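Local atomic coordinates of putative iron-regulated protein A (Parabacteroides distasonis ATCC 8503, PDB entry 4ECG), a protein that binds calcium ions and is a putative iron-regulated, imelysin-like protein of the M75 peptidase family, possibly a metalloendopeptidase. Residues G241-V246 and D367-L372; D335-A340 and T362-D367. All coordinates share one frame; numbering follows the deposited sequence.

Contact 1: residues G241-V246 and D367-L372; sequences GISNEV and DLTTGL
Ser243 and Thr369 meet hydroxyl to hydroxyl between two nearly antiparallel helices: OG of Ser243 lies 2.6 Å from OG1 of Thr369, a short hydrogen bond in which either oxygen could be the donor. Two leucines of helix 355-377 flank the pair, Leu368 with CG 4.1 Å from CB of Ser243 and Leu372 with CD1 3.7 Å from OG of Ser243. Asn244 adds its CB, 3.7 Å from Thr369 OG1. Each hydroxyl is also tied to its own helix, Ser243 OG to the carbonyl of Ala240 and Thr369 OG1 to that of Cys365. Two protons serve these three bonds, so not all can form at once and the hydroxyls probably alternate. In Thr369, OG1 sits beside the backbone N (chi1 -62°), where it can reach back to that carbonyl and still face Ser243. This is close antiparallel packing of helices 239-259 and 355-377 in the largely helical imelysin-like fold, with small hydroxyl side chains at the nearest approach: CA of Ser243 is 5.6 Å from CA of Thr369, and the segment axes come to 8.4 Å at 162°. Helix 284-300 covers Ser243 through Ile295, and helix 324-343 packs Met330 against Leu368 and Leu372.

Contact 2: residues D335-A340 and T362-D367; sequences DKTIDA and TEACAD
The segments 335-340 and 362-367 run nearly antiparallel, 155° between their directions, with axes 8.6 Å apart at closest approach and CA of Thr337 only 5.0 Å from CA of Ala364. That closeness rests on small side chains. Ala364 turns its methyl toward the other helix, where CB lies 3.6 Å from OG1 of Thr337; the same methyl also faces that of Ala340, one turn on from Thr337, at 4.5 Å, CB to CB. Thr337 divides its two branches between neighbours: OG1 sits over the Ala364 backbone, 3.3 Å from its O without a hydrogen bond. Its chi1 of -53° puts OG1 beside the backbone N, which leaves the methyl CG2 anti to that N and directed at SG of Cys365, 3.6 Å away. The hydroxyl has its polar partner within its own helix, the carbonyl of Gln333, and NE2 of that same glutamine makes a weak hydrogen bond to Ala364 O. The pair is an antiparallel helical hairpin, helices 324-343 and 355-377 joined by the eleven-residue connection 344-354, within the predominantly helical imelysin-like fold. Replacing Thr337 by an alanine would probably leave SG of Cys365 without its methyl neighbour and the Gln333 carbonyl without its side-chain donor. At the exposed margin, a water bridges the charges: it donates to Asp367 OD2 at 3.0 Å and accepts a weak bond from Lys336 NZ, itself 5.1 Å from OD2. On the buried side, Ile292 of helix 284-300 touches Thr337, and Val246 of helix 239-259 touches Cys365.

Contacts 1 and 2 have centres 9 Å apart on the same side of the chain's centre and share helix 355-377, with Asp367 belonging to both. That helix therefore packs against two partners, helix 239-259 in contact 1 and helix 324-343 in contact 2. Along the chain contact 2 is nested within the loop closed by contact 1: 21 residues separate its segments, against 120 for contact 1. The two interfaces also touch each other: Ser243 O lies 3.3 Å from Cys365 CB, and Leu368 CD2 lies 3.8 Å from Thr337 OG1. Late in the sequence, helix 355-377 thus joins an adjacent helix and a distant one into one bundle of the imelysin-like fold.

Contact 1: residues G241-V246 and D367-L372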
ATOM      1  N   GLY A 241      -0.600   6.950  -9.074  1.00 48.75           N
ATOM      2  CA  GLY A 241      -0.793   7.534  -7.738  1.00 46.46           C
ATOM      3  C   GLY A 241       0.282   7.059  -6.804  1.00 43.51           C
ATOM      4  O   GLY A 241       0.898   7.873  -6.066  1.00 40.26           O
ATOM      5  N   ILE A 242       0.499   5.736  -6.809  1.00 44.41           N
ATOM      6  CA  ILE A 242       1.447   5.134  -5.851  1.00 44.23           C
ATOM      7  C   ILE A 242       2.920   5.421  -6.200  1.00 45.80           C
ATOM      8  O   ILE A 242       3.701   5.759  -5.275  1.00 47.60           O
ATOM      9  CB  ILE A 242       1.187   3.644  -5.598  1.00 44.94           C
ATOM     10  CG1 ILE A 242       1.986   3.182  -4.367  1.00 47.39           C
ATOM     11  CG2 ILE A 242       1.548   2.797  -6.805  1.00 46.45           C
ATOM     12  CD1 ILE A 242       1.657   3.888  -3.053  1.00 41.13           C
ATOM     13  N   SER A 243       3.296   5.389  -7.500  1.00 43.06           N
ATOM     14  CA  SER A 243       4.644   5.853  -7.878  1.00 44.87           C
ATOM     15  C   SER A 243       4.912   7.262  -7.382  1.00 46.99           C
ATOM     16  O   SER A 243       5.979   7.568  -6.831  1.00 49.36           O
ATOM     17  CB  SER A 243       4.885   5.773  -9.382  1.00 46.47           C
ATOM     18  OG  SER A 243       4.013   6.588 -10.124  1.00 50.54           O
ATOM     19  N   ASN A 244       3.940   8.142  -7.585  1.00 48.08           N
ATOM     20  CA  ASN A 244       4.118   9.520  -7.196  1.00 43.55           C
ATOM     21  C   ASN A 244       4.151   9.699  -5.687  1.00 44.90           C
ATOM     22  O   ASN A 244       4.872  10.557  -5.178  1.00 49.92           O
ATOM     23  CB  ASN A 244       3.015  10.332  -7.812  1.00 44.88           C
ATOM     24  CG  ASN A 244       3.120  11.774  -7.480  1.00 45.81           C
ATOM     25  OD1 ASN A 244       4.061  12.418  -7.876  1.00 47.56           O
ATOM     26  ND2 ASN A 244       2.171  12.280  -6.701  1.00 47.27           N
ATOM     27  N   GLU A 245       3.347   8.921  -4.971  1.00 44.69           N
ATOM     28  CA  GLU A 245       3.261   9.004  -3.507  1.00 44.44           C
ATOM     29  C   GLU A 245       4.526   8.472  -2.833  1.00 44.01           C
ATOM     30  O   GLU A 245       5.033   9.074  -1.872  1.00 46.76           O
ATOM     31  CB  GLU A 245       2.009   8.245  -3.033  1.00 49.44           C
ATOM     32  CG  GLU A 245       1.854   7.962  -1.529  1.00 52.40           C
ATOM     33  CD  GLU A 245       1.264   9.105  -0.695  1.00 62.86           C
ATOM     34  OE1 GLU A 245       1.071  10.224  -1.265  1.00 57.92           O
ATOM     35  OE2 GLU A 245       0.988   8.860   0.542  1.00 72.04           O
ATOM     36  N   VAL A 246       5.017   7.325  -3.286  1.00 43.97           N
ATOM     37  CA  VAL A 246       6.305   6.789  -2.750  1.00 44.94           C
ATOM     38  C   VAL A 246       7.433   7.838  -2.895  1.00 45.84           C
ATOM     39  O   VAL A 246       8.141   8.141  -1.952  1.00 49.72           O
ATOM     40  CB  VAL A 246       6.714   5.455  -3.402  1.00 42.17           C
ATOM     41  CG1 VAL A 246       8.095   5.040  -2.945  1.00 40.49           C
ATOM     42  CG2 VAL A 246       5.704   4.368  -3.090  1.00 43.51           C
ATOM     43  N   ASP A 367      10.241   9.624 -12.557  1.00 50.55           N
ATOM     44  CA  ASP A 367      10.263   9.053 -13.924  1.00 55.08           C
ATOM     45  C   ASP A 367       9.253   7.876 -14.147  1.00 51.37           C
ATOM     46  O   ASP A 367       8.733   7.731 -15.212  1.00 50.95           O
ATOM     47  CB  ASP A 367      11.700   8.587 -14.304  1.00 58.67           C
ATOM     48  CG  ASP A 367      12.707   9.758 -14.430  1.00 62.80           C
ATOM     49  OD1 ASP A 367      12.276  10.911 -14.655  1.00 63.98           O
ATOM     50  OD2 ASP A 367      13.938   9.520 -14.333  1.00 65.37           O
ATOM     51  N   LEU A 368       8.964   7.046 -13.156  1.00 52.77           N
ATOM     52  CA  LEU A 368       8.003   5.946 -13.341  1.00 48.30           C
ATOM     53  C   LEU A 368       6.635   6.607 -13.468  1.00 51.79           C
ATOM     54  O   LEU A 368       5.829   6.211 -14.283  1.00 50.89           O
ATOM     55  CB  LEU A 368       8.024   4.993 -12.149  1.00 46.73           C
ATOM     56  CG  LEU A 368       7.147   3.740 -12.122  1.00 45.35           C
ATOM     57  CD1 LEU A 368       7.202   2.965 -13.450  1.00 45.70           C
ATOM     58  CD2 LEU A 368       7.611   2.891 -10.949  1.00 43.77           C
ATOM     59  N   THR A 369       6.413   7.666 -12.698  1.00 53.13           N
ATOM     60  CA  THR A 369       5.172   8.425 -12.794  1.00 50.38           C
ATOM     61  C   THR A 369       4.952   9.052 -14.172  1.00 50.11           C
ATOM     62  O   THR A 369       3.881   8.985 -14.707  1.00 48.51           O
ATOM     63  CB  THR A 369       5.115   9.521 -11.743  1.00 49.84           C
ATOM     64  OG1 THR A 369       5.148   8.902 -10.445  1.00 46.90           O
ATOM     65  CG2 THR A 369       3.818  10.400 -11.944  1.00 44.31           C
ATOM     66  N   THR A 370       5.962   9.673 -14.740  1.00 53.15           N
ATOM     67  CA  THR A 370       5.866  10.200 -16.078  1.00 50.07           C
ATOM     68  C   THR A 370       5.550   9.104 -17.079  1.00 51.41           C
ATOM     69  O   THR A 370       4.703   9.272 -17.949  1.00 54.24           O
ATOM     70  CB  THR A 370       7.194  10.847 -16.472  1.00 53.41           C
ATOM     71  OG1 THR A 370       7.466  11.887 -15.542  1.00 52.85           O
ATOM     72  CG2 THR A 370       7.132  11.441 -17.892  1.00 49.45           C
ATOM     73  N   GLY A 371       6.249   7.975 -16.960  1.00 55.68           N
ATOM     74  CA  GLY A 371       6.083   6.836 -17.882  1.00 52.12           C
ATOM     75  C   GLY A 371       4.671   6.272 -17.857  1.00 54.46           C
ATOM     76  O   GLY A 371       4.051   6.048 -18.906  1.00 52.78           O
ATOM     77  N   LEU A 372       4.156   6.036 -16.648  1.00 51.37           N
ATOM     78  CA  LEU A 372       2.787   5.580 -16.495  1.00 50.36           C
ATOM     79  C   LEU A 372       1.783   6.597 -17.073  1.00 49.28           C
ATOM     80  O   LEU A 372       0.801   6.194 -17.623  1.00 49.16           O
ATOM     81  CB  LEU A 372       2.474   5.289 -15.027  1.00 50.13           C
ATOM     82  CG  LEU A 372       3.271   4.144 -14.406  1.00 46.58           C
ATOM     83  CD1 LEU A 372       3.245   4.316 -12.891  1.00 41.57           C
ATOM     84  CD2 LEU A 372       2.723   2.813 -14.919  1.00 46.88           C
TER

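Contact 2: residues D335-A340 and T362-D367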
ATOM      1  N   ASP A 335      12.035  -1.801 -12.658  1.00 51.01           N
ATOM      2  CA  ASP A 335      13.214  -2.407 -12.027  1.00 53.33           C
ATOM      3  C   ASP A 335      14.234  -1.382 -11.482  1.00 52.25           C
ATOM      4  O   ASP A 335      14.797  -1.593 -10.433  1.00 51.93           O
ATOM      5  CB  ASP A 335      13.865  -3.394 -12.994  1.00 54.83           C
ATOM      6  CG  ASP A 335      13.139  -4.775 -13.028  1.00 60.39           C
ATOM      7  OD1 ASP A 335      12.142  -5.008 -12.301  1.00 59.94           O
ATOM      8  OD2 ASP A 335      13.579  -5.647 -13.802  1.00 76.38           O
ATOM      9  N   LYS A 336      14.433  -0.255 -12.161  1.00 52.74           N
ATOM     10  CA  LYS A 336      15.340   0.802 -11.665  1.00 55.21           C
ATOM     11  C   LYS A 336      14.798   1.423 -10.353  1.00 54.00           C
ATOM     12  O   LYS A 336      15.541   1.783  -9.458  1.00 55.97           O
ATOM     13  CB  LYS A 336      15.446   1.864 -12.745  1.00 62.35           C
ATOM     14  CG  LYS A 336      16.742   2.643 -12.841  1.00 71.53           C
ATOM     15  CD  LYS A 336      16.744   3.439 -14.159  1.00 76.77           C
ATOM     16  CE  LYS A 336      17.288   4.857 -13.991  1.00 81.73           C
ATOM     17  NZ  LYS A 336      17.152   5.690 -15.220  1.00 75.34           N
ATOM     18  N   THR A 337      13.484   1.489 -10.227  1.00 49.41           N
ATOM     19  CA  THR A 337      12.861   2.165  -9.096  1.00 51.58           C
ATOM     20  C   THR A 337      12.951   1.269  -7.876  1.00 48.51           C
ATOM     21  O   THR A 337      13.295   1.749  -6.813  1.00 50.81           O
ATOM     22  CB  THR A 337      11.395   2.580  -9.408  1.00 50.00           C
ATOM     23  OG1 THR A 337      11.380   3.341 -10.634  1.00 48.69           O
ATOM     24  CG2 THR A 337      10.766   3.382  -8.238  1.00 41.00           C
ATOM     25  N   ILE A 338      12.665  -0.026  -8.053  1.00 47.99           N
ATOM     26  CA  ILE A 338      12.807  -1.047  -7.010  1.00 44.98           C
ATOM     27  C   ILE A 338      14.265  -1.162  -6.586  1.00 46.30           C
ATOM     28  O   ILE A 338      14.576  -1.217  -5.411  1.00 46.14           O
ATOM     29  CB  ILE A 338      12.301  -2.436  -7.498  1.00 44.83           C
ATOM     30  CG1 ILE A 338      10.799  -2.423  -7.720  1.00 43.74           C
ATOM     31  CG2 ILE A 338      12.624  -3.565  -6.518  1.00 44.33           C
ATOM     32  CD1 ILE A 338      10.275  -3.575  -8.620  1.00 43.15           C
ATOM     33  N   ASP A 339      15.169  -1.244  -7.548  1.00 49.33           N
ATOM     34  CA  ASP A 339      16.586  -1.357  -7.200  1.00 51.93           C
ATOM     35  C   ASP A 339      17.053  -0.118  -6.387  1.00 52.87           C
ATOM     36  O   ASP A 339      17.842  -0.268  -5.451  1.00 54.06           O
ATOM     37  CB  ASP A 339      17.475  -1.569  -8.456  1.00 52.76           C
ATOM     38  CG  ASP A 339      17.270  -2.971  -9.135  1.00 58.38           C
ATOM     39  OD1 ASP A 339      16.523  -3.878  -8.684  1.00 64.94           O
ATOM     40  OD2 ASP A 339      17.880  -3.160 -10.171  1.00 58.21           O
ATOM     41  N   ALA A 340      16.575   1.090  -6.753  1.00 50.86           N
ATOM     42  CA  ALA A 340      16.959   2.343  -6.083  1.00 49.87           C
ATOM     43  C   ALA A 340      16.390   2.359  -4.653  1.00 49.50           C
ATOM     44  O   ALA A 340      17.069   2.708  -3.731  1.00 49.90           O
ATOM     45  CB  ALA A 340      16.471   3.550  -6.868  1.00 48.86           C
ATOM     46  N   THR A 362      14.114   8.832  -5.423  1.00 50.60           N
ATOM     47  CA  THR A 362      13.000   9.787  -5.704  1.00 49.69           C
ATOM     48  C   THR A 362      12.957  10.221  -7.173  1.00 51.05           C
ATOM     49  O   THR A 362      11.882  10.359  -7.730  1.00 52.26           O
ATOM     50  CB  THR A 362      13.026  11.004  -4.782  1.00 51.61           C
ATOM     51  OG1 THR A 362      14.218  11.754  -5.021  1.00 54.14           O
ATOM     52  CG2 THR A 362      13.004  10.564  -3.293  1.00 49.47           C
ATOM     53  N   GLU A 363      14.098  10.391  -7.832  1.00 54.98           N
ATOM     54  CA  GLU A 363      14.093  10.584  -9.300  1.00 59.61           C
ATOM     55  C   GLU A 363      13.557   9.396 -10.076  1.00 55.49           C
ATOM     56  O   GLU A 363      12.976   9.564 -11.132  1.00 54.47           O
ATOM     57  CB  GLU A 363      15.469  10.911  -9.842  1.00 69.27           C
ATOM     58  CG  GLU A 363      15.993  12.275  -9.399  1.00 83.57           C
ATOM     59  CD  GLU A 363      17.523  12.337  -9.429  1.00 94.78           C
ATOM     60  OE1 GLU A 363      18.139  11.667 -10.314  1.00 93.46           O
ATOM     61  OE2 GLU A 363      18.104  13.033  -8.557  1.00 91.96           O
ATOM     62  N   ALA A 364      13.745   8.187  -9.574  1.00 51.19           N
ATOM     63  CA  ALA A 364      13.256   7.035 -10.298  1.00 49.44           C
ATOM     64  C   ALA A 364      11.724   6.926 -10.162  1.00 48.99           C
ATOM     65  O   ALA A 364      11.038   6.537 -11.135  1.00 45.07           O
ATOM     66  CB  ALA A 364      13.949   5.772  -9.835  1.00 47.64           C
ATOM     67  N   CYS A 365      11.180   7.260  -8.982  1.00 46.92           N
ATOM     68  CA  CYS A 365       9.709   7.297  -8.824  1.00 46.92           C
ATOM     69  C   CYS A 365       9.114   8.406  -9.675  1.00 48.45           C
ATOM     70  O   CYS A 365       8.043   8.240 -10.249  1.00 51.57           O
ATOM     71  CB  CYS A 365       9.263   7.503  -7.391  1.00 47.20           C
ATOM     72  SG  CYS A 365       9.751   6.214  -6.208  1.00 48.32           S
ATOM     73  N   ALA A 366       9.796   9.535  -9.774  1.00 49.05           N
ATOM     74  CA  ALA A 366       9.227  10.650 -10.545  1.00 48.69           C
ATOM     75  C   ALA A 366       9.171  10.244 -12.063  1.00 52.67           C
ATOM     76  O   ALA A 366       8.159  10.468 -12.758  1.00 48.85           O
ATOM     77  CB  ALA A 366       9.992  11.963 -10.301  1.00 43.09           C
ATOM     78  N   ASP A 367      10.241   9.624 -12.557  1.00 50.55           N
ATOM     79  CA  ASP A 367      10.263   9.053 -13.924  1.00 55.08           C
ATOM     80  C   ASP A 367       9.253   7.876 -14.147  1.00 51.37           C
ATOM     81  O   ASP A 367       8.733   7.731 -15.212  1.00 50.95           O
ATOM     82  CB  ASP A 367      11.700   8.587 -14.304  1.00 58.67           C
ATOM     83  CG  ASP A 367      12.707   9.758 -14.430  1.00 62.80           C
ATOM     84  OD1 ASP A 367      12.276  10.911 -14.655  1.00 63.98           O
ATOM     85  OD2 ASP A 367      13.938   9.520 -14.333  1.00 65.37           O
TER
HETATM   86  O   HOH W   1      15.087   7.041 -13.130  1.00 51.92           O